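PDB 4FTD: uncharacterized protein from Bacteroides eggerthii, which is of unknown function but joins an immunoglobulin-like part to a six-bladed beta-propeller and may take part in carbohydrate metabolism. Local coordinates for residues A[131-136]-A[438-443]; A[152-155]-A[160-163]; A[180-185]-A[190-195]. All coordinates share one frame; numbering follows the deposited sequence.

Interaction 1. Residues A[131-136]-A[438-443]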
ATOM      1  N   SER A 131     -16.667  16.631   3.621  1.00 41.18           N
ATOM      2  CA  SER A 131     -17.084  17.782   4.468  1.00 47.11           C
ATOM      3  C   SER A 131     -16.892  17.527   5.965  1.00 46.02           C
ATOM      4  O   SER A 131     -16.426  18.400   6.685  1.00 47.06           O
ATOM      5  CB  SER A 131     -18.555  18.198   4.179  1.00 49.46           C
ATOM      6  OG  SER A 131     -19.383  17.081   4.476  1.00 52.71           O
ATOM      7  N   ASP A 132     -17.195  16.319   6.424  1.00 42.39           N
ATOM      8  CA  ASP A 132     -16.957  15.973   7.872  1.00 45.16           C
ATOM      9  C   ASP A 132     -15.515  16.006   8.307  1.00 40.47           C
ATOM     10  O   ASP A 132     -15.209  16.318   9.453  1.00 44.14           O
ATOM     11  CB  ASP A 132     -17.598  14.658   8.237  1.00 38.93           C
ATOM     12  CG  ASP A 132     -19.099  14.707   8.087  1.00 45.26           C
ATOM     13  OD1 ASP A 132     -19.733  15.742   8.369  1.00 47.78           O
ATOM     14  OD2 ASP A 132     -19.659  13.688   7.670  1.00 46.25           O
ATOM     15  N   PHE A 133     -14.627  15.768   7.355  1.00 41.09           N
ATOM     16  CA  PHE A 133     -13.199  15.919   7.567  1.00 39.49           C
ATOM     17  C   PHE A 133     -12.633  17.327   7.490  1.00 43.44           C
ATOM     18  O   PHE A 133     -11.432  17.476   7.558  1.00 53.73           O
ATOM     19  CB  PHE A 133     -12.394  14.990   6.618  1.00 47.08           C
ATOM     20  CG  PHE A 133     -12.311  13.601   7.108  1.00 50.22           C
ATOM     21  CD1 PHE A 133     -11.524  13.328   8.185  1.00 63.31           C
ATOM     22  CD2 PHE A 133     -12.998  12.576   6.483  1.00 65.22           C
ATOM     23  CE1 PHE A 133     -11.432  12.065   8.689  1.00122.08           C
ATOM     24  CE2 PHE A 133     -12.922  11.298   6.970  1.00133.73           C
ATOM     25  CZ  PHE A 133     -12.128  11.041   8.081  1.00177.00           C
ATOM     26  N   ALA A 134     -13.466  18.335   7.346  1.00 42.85           N
ATOM     27  CA  ALA A 134     -13.005  19.693   7.348  1.00 50.20           C
ATOM     28  C   ALA A 134     -12.884  20.215   8.766  1.00 51.78           C
ATOM     29  O   ALA A 134     -12.382  21.283   8.927  1.00 52.63           O
ATOM     30  CB  ALA A 134     -13.919  20.579   6.528  1.00 50.26           C
ATOM     31  N   THR A 135     -13.319  19.489   9.793  1.00 45.93           N
ATOM     32  CA  THR A 135     -13.181  19.960  11.204  1.00 43.22           C
ATOM     33  C   THR A 135     -12.519  18.915  12.018  1.00 49.83           C
ATOM     34  O   THR A 135     -12.411  17.791  11.593  1.00 45.21           O
ATOM     35  CB  THR A 135     -14.525  20.334  11.872  1.00 54.87           C
ATOM     36  OG1 THR A 135     -15.196  19.176  12.379  1.00 48.94           O
ATOM     37  CG2 THR A 135     -15.440  21.083  10.891  1.00 53.87           C
ATOM     38  N   ASN A 136     -12.104  19.265  13.223  1.00 42.83           N
ATOM     39  CA  ASN A 136     -11.517  18.260  14.093  1.00 50.68           C
ATOM     40  C   ASN A 136     -12.564  17.427  14.838  1.00 38.60           C
ATOM     41  O   ASN A 136     -12.247  16.719  15.770  1.00 42.08           O
ATOM     42  CB  ASN A 136     -10.478  18.879  14.999  1.00 54.32           C
ATOM     43  CG  ASN A 136     -11.054  19.795  16.020  1.00 49.90           C
ATOM     44  OD1 ASN A 136     -12.272  19.948  16.146  1.00 48.01           O
ATOM     45  ND2 ASN A 136     -10.173  20.402  16.793  1.00 49.74           N
ATOM     46  N   SER A 438      -7.840  17.217   6.371  1.00 40.90           N
ATOM     47  CA  SER A 438      -7.402  17.170   4.967  1.00 39.90           C
ATOM     48  C   SER A 438      -8.323  16.321   4.110  1.00 41.00           C
ATOM     49  O   SER A 438      -8.533  16.630   2.976  1.00 39.86           O
ATOM     50  CB  SER A 438      -6.007  16.635   4.830  1.00 44.43           C
ATOM     51  OG  SER A 438      -5.106  17.411   5.567  1.00 42.01           O
ATOM     52  N   GLY A 439      -8.848  15.220   4.641  1.00 36.88           N
ATOM     53  CA  GLY A 439      -9.751  14.360   3.893  1.00 41.64           C
ATOM     54  C   GLY A 439      -9.142  12.973   3.645  1.00 41.74           C
ATOM     55  O   GLY A 439      -8.245  12.565   4.344  1.00 41.39           O
ATOM     56  N   PHE A 440      -9.638  12.272   2.630  1.00 43.63           N
ATOM     57  CA  PHE A 440      -9.194  10.915   2.336  1.00 43.91           C
ATOM     58  C   PHE A 440      -9.075  10.651   0.849  1.00 42.64           C
ATOM     59  O   PHE A 440      -9.644  11.385   0.062  1.00 39.19           O
ATOM     60  CB  PHE A 440     -10.082   9.889   3.028  1.00 37.68           C
ATOM     61  CG  PHE A 440     -11.495   9.732   2.473  1.00 36.83           C
ATOM     62  CD1 PHE A 440     -11.743   8.906   1.389  1.00 39.44           C
ATOM     63  CD2 PHE A 440     -12.589  10.352   3.107  1.00 44.57           C
ATOM     64  CE1 PHE A 440     -13.043   8.749   0.886  1.00 41.01           C
ATOM     65  CE2 PHE A 440     -13.874  10.186   2.634  1.00 43.16           C
ATOM     66  CZ  PHE A 440     -14.104   9.367   1.538  1.00 41.69           C
ATOM     67  N   VAL A 441      -8.350   9.598   0.491  1.00 41.53           N
ATOM     68  CA  VAL A 441      -8.125   9.209  -0.915  1.00 43.00           C
ATOM     69  C   VAL A 441      -8.114   7.675  -1.012  1.00 38.77           C
ATOM     70  O   VAL A 441      -7.732   6.957  -0.047  1.00 40.97           O
ATOM     71  CB  VAL A 441      -6.810   9.833  -1.461  1.00 39.48           C
ATOM     72  CG1 VAL A 441      -5.578   9.241  -0.797  1.00 38.89           C
ATOM     73  CG2 VAL A 441      -6.664   9.690  -2.969  1.00 38.92           C
ATOM     74  N   ILE A 442      -8.616   7.161  -2.145  1.00 40.29           N
ATOM     75  CA  ILE A 442      -8.440   5.786  -2.531  1.00 45.86           C
ATOM     76  C   ILE A 442      -7.626   5.796  -3.840  1.00 46.88           C
ATOM     77  O   ILE A 442      -8.034   6.440  -4.802  1.00 45.40           O
ATOM     78  CB  ILE A 442      -9.770   5.096  -2.783  1.00 47.09           C
ATOM     79  CG1 ILE A 442     -10.630   5.103  -1.503  1.00 44.17           C
ATOM     80  CG2 ILE A 442      -9.509   3.666  -3.313  1.00 45.79           C
ATOM     81  CD1 ILE A 442     -12.104   4.820  -1.762  1.00 42.54           C
ATOM     82  N   CYS A 443      -6.480   5.104  -3.857  1.00 41.15           N
ATOM     83  CA  CYS A 443      -5.612   5.008  -5.032  1.00 44.94           C
ATOM     84  C   CYS A 443      -5.490   3.552  -5.426  1.00 48.95           C
ATOM     85  O   CYS A 443      -5.057   2.732  -4.599  1.00 50.01           O
ATOM     86  CB  CYS A 443      -4.230   5.531  -4.701  1.00 48.73           C
ATOM     87  SG  CYS A 443      -4.257   7.203  -4.086  1.00 50.48           S
TER
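Phe133 meets Gly439 with the root of its side chain and Phe440 with one flank of its ring. The CB-CA bond of Phe133 points at the strand, and CB comes to rest 3.8 Å from Gly439 CA. Glycine suits this place on backbone grounds: its phi of 115° with psi of -158° would drive any CB into the carbonyl oxygen of Ser438. Further out, the ortho and meta carbons on one side of the Phe133 ring reach the same atom of Phe440, with Phe133 CE2 4.0 Å and Phe133 CD2 4.1 Å from Phe440 CD2. The two side chains cross at about a right angle, and each ring is met obliquely by a carbon of the other. Phe440 CG stands between its backbone N and carbonyl carbon (chi1 71°), and with this torsion CD2 is the ring atom that meets Phe133. The backbones add no hydrogen bond: Phe133 O and Ser438 N stay 3.8 Å apart. The contact is thus apolar and buried, which favours phenylalanine on both sides. Ser438 turns its own side chain away, and its OG bonds to Arg435 NH1 and Gly403 O. Ser438 and Gly439 both face Arg435 in a classic beta bulge, where strand 439-446 begins. Phe133 belongs to a short 3-10 segment, in which Ala134 N bonds to Ser131 O at 3.0 Å. Beyond the pair, Phe133 packs on Thr138 and Ala141 of strand 138-143, Val150 of strand 147-152 and Ser434 of strand 426-435, while the Phe440 ring meets Phe124. Strand 439-446 lies between 120-125 and 426-435 in a sheet built from both ends of the propeller's sequence, the familiar closure of such a ring, and Phe133 wedges between this sheet and the adjoining one of strands 138-143 and 147-152.

Interaction 2. Residues A[152-155]-A[160-163]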
ATOM      1  N   SER A 152     -17.501  10.406  12.387  1.00 35.40           N
ATOM      2  CA  SER A 152     -17.844  11.789  12.609  1.00 39.21           C
ATOM      3  C   SER A 152     -18.647  11.995  13.903  1.00 38.92           C
ATOM      4  O   SER A 152     -19.556  11.260  14.195  1.00 36.59           O
ATOM      5  CB  SER A 152     -18.654  12.343  11.426  1.00 36.86           C
ATOM      6  OG  SER A 152     -19.761  11.519  11.153  1.00 43.63           O
ATOM      7  N   ARG A 153     -18.201  12.951  14.708  1.00 41.16           N
ATOM      8  CA  ARG A 153     -18.968  13.402  15.850  1.00 40.02           C
ATOM      9  C   ARG A 153     -19.815  14.573  15.296  1.00 33.23           C
ATOM     10  O   ARG A 153     -19.339  15.357  14.490  1.00 43.49           O
ATOM     11  CB  ARG A 153     -18.060  13.906  16.961  1.00 34.79           C
ATOM     12  CG  ARG A 153     -17.382  12.783  17.748  1.00 39.71           C
ATOM     13  CD  ARG A 153     -16.650  13.392  18.929  1.00 41.03           C
ATOM     14  NE  ARG A 153     -15.432  14.012  18.422  1.00 40.34           N
ATOM     15  CZ  ARG A 153     -14.900  15.175  18.823  1.00 49.11           C
ATOM     16  NH1 ARG A 153     -15.480  15.952  19.728  1.00 44.53           N
ATOM     17  NH2 ARG A 153     -13.778  15.593  18.251  1.00 40.43           N
ATOM     18  N   PRO A 154     -21.071  14.659  15.723  1.00 37.99           N
ATOM     19  CA  PRO A 154     -21.975  15.620  15.113  1.00 39.92           C
ATOM     20  C   PRO A 154     -21.635  17.081  15.440  1.00 45.24           C
ATOM     21  O   PRO A 154     -21.497  17.430  16.583  1.00 39.84           O
ATOM     22  CB  PRO A 154     -23.336  15.247  15.669  1.00 43.94           C
ATOM     23  CG  PRO A 154     -23.081  14.380  16.863  1.00 42.60           C
ATOM     24  CD  PRO A 154     -21.743  13.759  16.669  1.00 37.55           C
ATOM     25  N   THR A 155     -21.588  17.932  14.435  1.00 43.14           N
ATOM     26  CA  THR A 155     -21.246  19.326  14.659  1.00 42.31           C
ATOM     27  C   THR A 155     -21.814  20.167  13.540  1.00 44.21           C
ATOM     28  O   THR A 155     -22.200  19.631  12.489  1.00 42.08           O
ATOM     29  CB  THR A 155     -19.693  19.500  14.848  1.00 47.23           C
ATOM     30  OG1 THR A 155     -19.485  20.790  15.344  1.00 45.64           O
ATOM     31  CG2 THR A 155     -18.893  19.359  13.569  1.00 43.15           C
ATOM     32  N   HIS A 160     -23.588  15.099  11.535  1.00 39.01           N
ATOM     33  CA  HIS A 160     -23.440  13.669  11.135  1.00 37.32           C
ATOM     34  C   HIS A 160     -22.861  12.846  12.281  1.00 35.43           C
ATOM     35  O   HIS A 160     -21.882  13.246  12.894  1.00 42.00           O
ATOM     36  CB  HIS A 160     -22.495  13.489   9.914  1.00 41.29           C
ATOM     37  CG  HIS A 160     -23.069  13.974   8.613  1.00 51.80           C
ATOM     38  ND1 HIS A 160     -22.297  14.193   7.485  1.00 48.33           N
ATOM     39  CD2 HIS A 160     -24.343  14.281   8.264  1.00 52.80           C
ATOM     40  CE1 HIS A 160     -23.072  14.620   6.503  1.00 57.97           C
ATOM     41  NE2 HIS A 160     -24.315  14.692   6.950  1.00 51.11           N
ATOM     42  N   THR A 161     -23.519  11.737  12.570  1.00 35.22           N
ATOM     43  CA  THR A 161     -22.977  10.687  13.477  1.00 34.35           C
ATOM     44  C   THR A 161     -22.198   9.689  12.581  1.00 35.47           C
ATOM     45  O   THR A 161     -22.169   9.809  11.356  1.00 38.62           O
ATOM     46  CB  THR A 161     -24.120  10.079  14.295  1.00 37.97           C
ATOM     47  OG1 THR A 161     -25.103   9.616  13.391  1.00 42.47           O
ATOM     48  CG2 THR A 161     -24.782  11.122  15.282  1.00 36.51           C
ATOM     49  N   PRO A 162     -21.482   8.719  13.189  1.00 34.11           N
ATOM     50  CA  PRO A 162     -20.622   7.837  12.393  1.00 34.18           C
ATOM     51  C   PRO A 162     -21.365   7.070  11.297  1.00 34.22           C
ATOM     52  O   PRO A 162     -22.505   6.615  11.500  1.00 40.74           O
ATOM     53  CB  PRO A 162     -20.025   6.894  13.450  1.00 34.70           C
ATOM     54  CG  PRO A 162     -20.022   7.746  14.710  1.00 36.37           C
ATOM     55  CD  PRO A 162     -21.311   8.534  14.624  1.00 35.06           C
ATOM     56  N   HIS A 163     -20.741   6.991  10.130  1.00 36.21           N
ATOM     57  CA  HIS A 163     -21.399   6.474   8.990  1.00 34.64           C
ATOM     58  C   HIS A 163     -20.464   5.806   8.005  1.00 37.57           C
ATOM     59  O   HIS A 163     -19.275   5.960   8.074  1.00 37.34           O
ATOM     60  CB  HIS A 163     -22.182   7.594   8.285  1.00 41.12           C
ATOM     61  CG  HIS A 163     -21.342   8.762   7.869  1.00 38.29           C
ATOM     62  ND1 HIS A 163     -20.925   9.722   8.777  1.00 37.58           N
ATOM     63  CD2 HIS A 163     -20.884   9.160   6.641  1.00 41.12           C
ATOM     64  CE1 HIS A 163     -20.261  10.671   8.109  1.00 42.13           C
ATOM     65  NE2 HIS A 163     -20.190  10.339   6.822  1.00 37.39           N
TER
HETATM   66  O   HOH W   1     -21.158  16.515  11.927  1.00 41.65           O
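Ser152 sends its short side chain into the bend formed by His160, Thr161 and His163. Ser152 CB lies 3.7 Å from His160 O and 4.0 Å from His163 CE1. One bond further, with OG set between the backbone N and the carbonyl carbon (chi1 53°), the hydroxyl reaches a cluster of polar atoms: Thr161 O is 3.0 Å from Ser152 OG, and a weak, unsettled hydrogen bond leads from Ser152 OG to His160 O. Ser152 OG also comes up to the rim of the His163 ring, in line with the ring plane. Thr161 O lies at that edge too, accepting from His163 ND1 at 2.9 Å, while His163 NE2 bonds to Tyr130 OH, so the imidazole is fixed at both nitrogens. With an alanine in place of His163, Thr161 O and Tyr130 OH would probably each lose a mate, and a gap would be likely to open beside Ser152 OG. Nearer the tip of the loop, Pro154 CG packs on Thr161 CG2 at 4.0 Å, and a water accepts from both Thr155 N and His160 N, tying the two arms together. Prolines face carbonyls here: Pro162 CD is 3.3 Å from Ser152 O, and Pro154 CA touches His160 O through a CA-H...O contact. Neither proline has an N-H to give, which is consistent with this connection between strands 147-152 and 163-166 being held by a weak hydroxyl bond, a shared water and C-H contacts.

Interaction 3. Residues A[180-185]-A[190-195]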
ATOM      1  N   LEU A 180     -24.758   4.501  11.016  1.00 40.42           N
ATOM      2  CA  LEU A 180     -24.829   3.441  11.964  1.00 39.63           C
ATOM      3  C   LEU A 180     -25.859   3.719  13.027  1.00 40.03           C
ATOM      4  O   LEU A 180     -26.053   4.867  13.434  1.00 40.56           O
ATOM      5  CB  LEU A 180     -23.455   3.299  12.617  1.00 39.05           C
ATOM      6  CG  LEU A 180     -22.318   2.787  11.714  1.00 43.17           C
ATOM      7  CD1 LEU A 180     -20.979   2.896  12.466  1.00 42.69           C
ATOM      8  CD2 LEU A 180     -22.539   1.334  11.236  1.00 41.98           C
ATOM      9  N   ASP A 181     -26.473   2.657  13.543  1.00 41.84           N
ATOM     10  CA  ASP A 181     -27.326   2.755  14.727  1.00 42.16           C
ATOM     11  C   ASP A 181     -26.434   3.057  15.907  1.00 45.46           C
ATOM     12  O   ASP A 181     -25.577   2.242  16.238  1.00 40.02           O
ATOM     13  CB  ASP A 181     -28.097   1.446  14.910  1.00 44.91           C
ATOM     14  CG  ASP A 181     -29.049   1.467  16.083  1.00 52.05           C
ATOM     15  OD1 ASP A 181     -29.011   2.387  16.929  1.00 46.47           O
ATOM     16  OD2 ASP A 181     -29.849   0.523  16.156  1.00 61.00           O
ATOM     17  N   VAL A 182     -26.584   4.251  16.510  1.00 42.04           N
ATOM     18  CA  VAL A 182     -25.760   4.666  17.667  1.00 42.11           C
ATOM     19  C   VAL A 182     -26.624   4.767  18.949  1.00 41.07           C
ATOM     20  O   VAL A 182     -26.250   5.415  19.909  1.00 39.63           O
ATOM     21  CB  VAL A 182     -24.904   5.934  17.380  1.00 41.80           C
ATOM     22  CG1 VAL A 182     -23.775   5.628  16.407  1.00 42.04           C
ATOM     23  CG2 VAL A 182     -25.771   7.086  16.866  1.00 37.98           C
ATOM     24  N   THR A 183     -27.755   4.070  18.999  1.00 41.86           N
ATOM     25  CA  THR A 183     -28.593   4.033  20.235  1.00 48.87           C
ATOM     26  C   THR A 183     -27.767   3.478  21.393  1.00 48.44           C
ATOM     27  O   THR A 183     -27.108   2.456  21.249  1.00 43.71           O
ATOM     28  CB  THR A 183     -29.840   3.168  20.047  1.00 52.14           C
ATOM     29  OG1 THR A 183     -30.449   3.562  18.840  1.00 58.07           O
ATOM     30  CG2 THR A 183     -30.875   3.388  21.190  1.00 53.33           C
ATOM     31  N   GLY A 184     -27.687   4.232  22.487  1.00 53.37           N
ATOM     32  CA  GLY A 184     -26.865   3.817  23.650  1.00 46.00           C
ATOM     33  C   GLY A 184     -25.366   3.918  23.501  1.00 45.63           C
ATOM     34  O   GLY A 184     -24.641   3.508  24.406  1.00 51.12           O
ATOM     35  N   VAL A 185     -24.873   4.465  22.378  1.00 39.82           N
ATOM     36  CA  VAL A 185     -23.461   4.636  22.171  1.00 37.66           C
ATOM     37  C   VAL A 185     -23.109   6.008  22.799  1.00 44.68           C
ATOM     38  O   VAL A 185     -23.029   7.045  22.115  1.00 45.86           O
ATOM     39  CB  VAL A 185     -23.074   4.504  20.682  1.00 40.53           C
ATOM     40  CG1 VAL A 185     -21.576   4.784  20.481  1.00 40.93           C
ATOM     41  CG2 VAL A 185     -23.456   3.120  20.187  1.00 42.13           C
ATOM     42  N   TYR A 190     -15.423  11.821  24.795  1.00 36.69           N
ATOM     43  CA  TYR A 190     -16.103  11.764  23.495  1.00 37.60           C
ATOM     44  C   TYR A 190     -16.774  10.426  23.421  1.00 41.46           C
ATOM     45  O   TYR A 190     -16.228   9.394  23.856  1.00 33.73           O
ATOM     46  CB  TYR A 190     -15.201  11.902  22.252  1.00 37.84           C
ATOM     47  CG  TYR A 190     -14.245  13.093  22.179  1.00 35.30           C
ATOM     48  CD1 TYR A 190     -14.446  14.250  22.889  1.00 42.91           C
ATOM     49  CD2 TYR A 190     -13.158  13.072  21.263  1.00 41.48           C
ATOM     50  CE1 TYR A 190     -13.564  15.333  22.789  1.00 46.74           C
ATOM     51  CE2 TYR A 190     -12.277  14.153  21.155  1.00 48.74           C
ATOM     52  CZ  TYR A 190     -12.489  15.291  21.927  1.00 54.80           C
ATOM     53  OH  TYR A 190     -11.614  16.381  21.876  1.00 61.50           O
ATOM     54  N   ASP A 191     -17.973  10.406  22.887  1.00 33.92           N
ATOM     55  CA  ASP A 191     -18.709   9.135  22.765  1.00 37.58           C
ATOM     56  C   ASP A 191     -17.989   8.142  21.830  1.00 36.29           C
ATOM     57  O   ASP A 191     -18.144   6.961  21.940  1.00 36.00           O
ATOM     58  CB  ASP A 191     -20.069   9.402  22.178  1.00 35.71           C
ATOM     59  CG  ASP A 191     -21.011  10.160  23.135  1.00 42.87           C
ATOM     60  OD1 ASP A 191     -20.833  10.122  24.359  1.00 45.95           O
ATOM     61  OD2 ASP A 191     -21.943  10.775  22.594  1.00 45.90           O
ATOM     62  N   TYR A 192     -17.357   8.677  20.795  1.00 34.96           N
ATOM     63  CA  TYR A 192     -16.550   7.925  19.846  1.00 36.56           C
ATOM     64  C   TYR A 192     -15.494   8.882  19.257  1.00 35.10           C
ATOM     65  O   TYR A 192     -15.662  10.103  19.238  1.00 40.86           O
ATOM     66  CB  TYR A 192     -17.357   7.219  18.782  1.00 34.87           C
ATOM     67  CG  TYR A 192     -18.633   7.948  18.445  1.00 34.35           C
ATOM     68  CD1 TYR A 192     -18.602   9.061  17.619  1.00 35.32           C
ATOM     69  CD2 TYR A 192     -19.842   7.545  18.980  1.00 40.30           C
ATOM     70  CE1 TYR A 192     -19.748   9.787  17.369  1.00 35.72           C
ATOM     71  CE2 TYR A 192     -21.028   8.263  18.706  1.00 37.55           C
ATOM     72  CZ  TYR A 192     -20.947   9.371  17.909  1.00 36.21           C
ATOM     73  OH  TYR A 192     -22.014  10.110  17.600  1.00 42.04           O
ATOM     74  N   ASN A 193     -14.424   8.278  18.781  1.00 34.89           N
ATOM     75  CA  ASN A 193     -13.269   8.986  18.278  1.00 32.39           C
ATOM     76  C   ASN A 193     -12.529   8.170  17.257  1.00 35.99           C
ATOM     77  O   ASN A 193     -12.500   8.550  16.100  1.00 33.54           O
ATOM     78  CB  ASN A 193     -12.373   9.402  19.423  1.00 30.72           C
ATOM     79  CG  ASN A 193     -11.316  10.440  19.009  1.00 39.54           C
ATOM     80  OD1 ASN A 193     -11.656  11.402  18.327  1.00 36.53           O
ATOM     81  ND2 ASN A 193     -10.049  10.270  19.439  1.00 33.67           N
HETATM   82  N   MSE A 194     -11.969   7.010  17.631  1.00 36.05           N
HETATM   83  CA  MSE A 194     -11.296   6.129  16.629  1.00 36.05           C
HETATM   84  C   MSE A 194     -12.251   5.004  16.251  1.00 35.87           C
HETATM   85  O   MSE A 194     -13.219   4.767  16.920  1.00 36.34           O
HETATM   86  CB  MSE A 194     -10.030   5.511  17.223  1.00 35.03           C
HETATM   87  CG  MSE A 194      -8.999   6.523  17.583  1.00 37.76           C
HETATM   88 SE   MSE A 194      -8.260   7.399  15.927  0.75 44.97          SE
HETATM   89  CE  MSE A 194      -8.888   9.271  16.091  1.00 37.62           C
ATOM     90  N   GLY A 195     -11.944   4.303  15.171  1.00 33.99           N
ATOM     91  CA  GLY A 195     -12.684   3.091  14.836  1.00 30.20           C
ATOM     92  C   GLY A 195     -12.011   2.412  13.657  1.00 32.37           C
ATOM     93  O   GLY A 195     -11.004   2.910  13.155  1.00 36.32           O
TER
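Val185 and Tyr192 supply the main apolar contact. A chi1 of 176° carries Val185 CG1 away from the backbone N and to the edge of the Tyr192 ring, in its plane, 3.6 Å from Tyr192 CD2 and 3.9 Å from Tyr192 CE2; the two side chains cross at about a right angle. Val182 adds a looser, oblique touch, its CG1 4.4 Å from Tyr192 CE2. Valine's compact branched side chain lets CG1 of Val185 reach the ring edge. The contact lies in the crossing between propeller blades: 180-185 leaves strand 178-179 of one four-stranded sheet, and 190-195 enters strand 190-198 of the next, the chain turning a corner at Asp191. No hydrogen bond joins 180-185 to 190-195; polar bonds stay within 180-185 or run to the residues between the two. Asp181 OD1 takes Thr183 N at 2.9 Å, making an Asx turn, and also Thr183 OG1 at 2.7 Å, this one on its syn lone pair. A type II turn follows from Val182 to Val185, closed by Val185 N bonding to Val182 O, with Gly184 suited to the positive phi of 73°. Against 180-185 Asp191 makes a packing contact, its CB 3.8 Å from Val185 O, while OD2 forms a salt bridge to Lys186 NZ.

In the fold
Interaction 1 is fully buried and aromatic, whereas interactions 2 and 3 lie farther from the centre of the chain and are partly buried. Along the sequence, 131-136 with 438-443 encloses the other two, which follow one another. Interactions 1 and 2 touch through a probable hydrogen bond from His160 ND1 to Asp132 OD2. Interactions 2 and 3 join through Pro162, whose O probably accepts from Leu180 N and whose ring packs on Tyr192. Interaction 2 stays within one sheet, between strands 147-152 and 163-166, and relies on polar groups and a water; interactions 1 and 3 bridge neighbouring sheets and depend on apolar packing.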